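PDB 4FYE: SidF, inhibitor of growth family, member 3 from Legionella pneumophila subsp. pneumophila, which probably removes the 3-phosphate from phosphatidylinositol 3,4,5-trisphosphate, acting as a phosphoinositide phosphatase. Local coordinates for residues P121-K124 / A125-D128. The protein carries 1 engineered substitution. Sequence-based numbering, arbitrary orientation.
Sequences PSDK and AKAD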
loop_
_atom_site.group_PDB
_atom_site.type_symbol
_atom_site.label_atom_id
_atom_site.label_comp_id
_atom_site.label_asym_id
_atom_site.label_seq_id
_atom_site.Cartn_x
_atom_site.Cartn_y
_atom_site.Cartn_z
ATOM N N PRO A 121 -19.407 11.087 -29.661
ATOM C CA PRO A 121 -20.801 10.970 -29.143
ATOM C C PRO A 121 -20.798 10.404 -27.755
ATOM O O PRO A 121 -20.030 9.496 -27.475
ATOM C CB PRO A 121 -21.509 10.030 -30.140
ATOM C CG PRO A 121 -20.390 9.363 -30.933
ATOM C CD PRO A 121 -19.219 10.330 -30.925
ATOM N N SER A 122 -21.633 10.985 -26.902
ATOM C CA SER A 122 -21.728 10.702 -25.492
ATOM C C SER A 122 -21.877 9.239 -25.142
ATOM O O SER A 122 -21.260 8.762 -24.195
ATOM C CB SER A 122 -22.904 11.465 -24.929
ATOM O OG SER A 122 -22.408 12.695 -24.464
ATOM N N ASP A 123 -22.649 8.536 -25.942
ATOM C CA ASP A 123 -22.984 7.173 -25.637
ATOM C C ASP A 123 -21.971 6.192 -26.182
ATOM O O ASP A 123 -21.984 5.036 -25.773
ATOM C CB ASP A 123 -24.403 6.837 -26.107
ATOM C CG ASP A 123 -25.459 7.180 -25.040
ATOM O OD1 ASP A 123 -25.165 7.048 -23.815
ATOM O OD2 ASP A 123 -26.572 7.596 -25.421
ATOM N N LYS A 124 -21.060 6.619 -27.056
ATOM C CA LYS A 124 -19.969 5.722 -27.331
ATOM C C LYS A 124 -18.787 6.059 -26.420
ATOM O O LYS A 124 -17.773 5.385 -26.437
ATOM C CB LYS A 124 -19.555 5.723 -28.775
ATOM C CG LYS A 124 -20.625 5.380 -29.818
ATOM C CD LYS A 124 -19.955 5.539 -31.192
ATOM C CE LYS A 124 -20.889 5.374 -32.389
ATOM N NZ LYS A 124 -21.531 4.030 -32.357
ATOM N N ALA A 125 -18.909 7.089 -25.599
ATOM C CA ALA A 125 -17.771 7.543 -24.800
ATOM C C ALA A 125 -17.561 6.695 -23.574
ATOM O O ALA A 125 -16.551 6.804 -22.932
ATOM C CB ALA A 125 -17.981 8.991 -24.380
ATOM N N LYS A 126 -18.518 5.867 -23.211
ATOM C CA LYS A 126 -18.441 5.215 -21.888
ATOM C C LYS A 126 -18.081 3.765 -22.048
ATOM O O LYS A 126 -18.532 3.115 -22.977
ATOM C CB LYS A 126 -19.741 5.357 -21.065
ATOM C CG LYS A 126 -20.230 6.799 -20.891
ATOM C CD LYS A 126 -21.371 6.869 -19.859
ATOM C CE LYS A 126 -22.569 7.628 -20.422
ATOM N NZ LYS A 126 -23.881 7.352 -19.745
ATOM N N ALA A 127 -17.264 3.253 -21.141
ATOM C CA ALA A 127 -16.911 1.847 -21.193
ATOM C C ALA A 127 -17.812 1.126 -20.231
ATOM O O ALA A 127 -18.404 1.746 -19.371
ATOM C CB ALA A 127 -15.461 1.638 -20.797
ATOM N N ASP A 128 -17.930 -0.186 -20.396
ATOM C CA ASP A 128 -18.478 -1.048 -19.376
ATOM C C ASP A 128 -17.375 -2.031 -18.976
ATOM O O ASP A 128 -16.899 -2.853 -19.799
ATOM C CB ASP A 128 -19.696 -1.780 -19.872
ATOM C CG ASP A 128 -20.251 -2.793 -18.807
ATOM O OD1 ASP A 128 -19.882 -2.722 -17.585
ATOM O OD2 ASP A 128 -21.073 -3.670 -19.197
#
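The backbone carbonyl of S122 receives A125 from across the junction, closing the second of two overlapping type I beta turns in the loop between helices 98-119 and 136-163. The assignment rests on two i to i+3 bonds: K124 N donates to P121 O at 3.1 Å, and A125 N reaches S122 O at 3.2 Å. The latter bond is weak, its N-H...O angle being 148°. The phi/psi values of S122 and D123, then of D123 and K124, fit the central positions of the two turns. From K126 onward the chain is extended, so A127 and D128 run away from the turns.

Packing is tight around A125, the buried residue of this contact. Its CB lies 3.3 Å from S122 O, so the same oxygen meets both the amide and the methyl of one residue. Beyond the turns, A125 leans on D70 and shares a backbone hydrogen bond with V71, while D128 forms a salt bridge to R63; these partners tie A125 and the extended exit to the loop at 63-70 and the start of helix 71-92. The side chain of K124 packs on Q144 of helix 136-163, and its NZ makes a long, weak ion pair with D140.

The solvent side is looser. S122 and D123 are exposed, and K126 lies alongside the turn, its CG and CE being the atoms that approach S122 O. With chi1 at -54°, CG sits beside the backbone N and comes within 4.0 Å of S122 O. A bend at chi3 (-129°) leaves CE at a loose 4.2 Å from the same oxygen. Opposite charges probably attract here without pairing: K126 NZ stops 4.3 Å from D123 OD1, beyond salt-bridge distance.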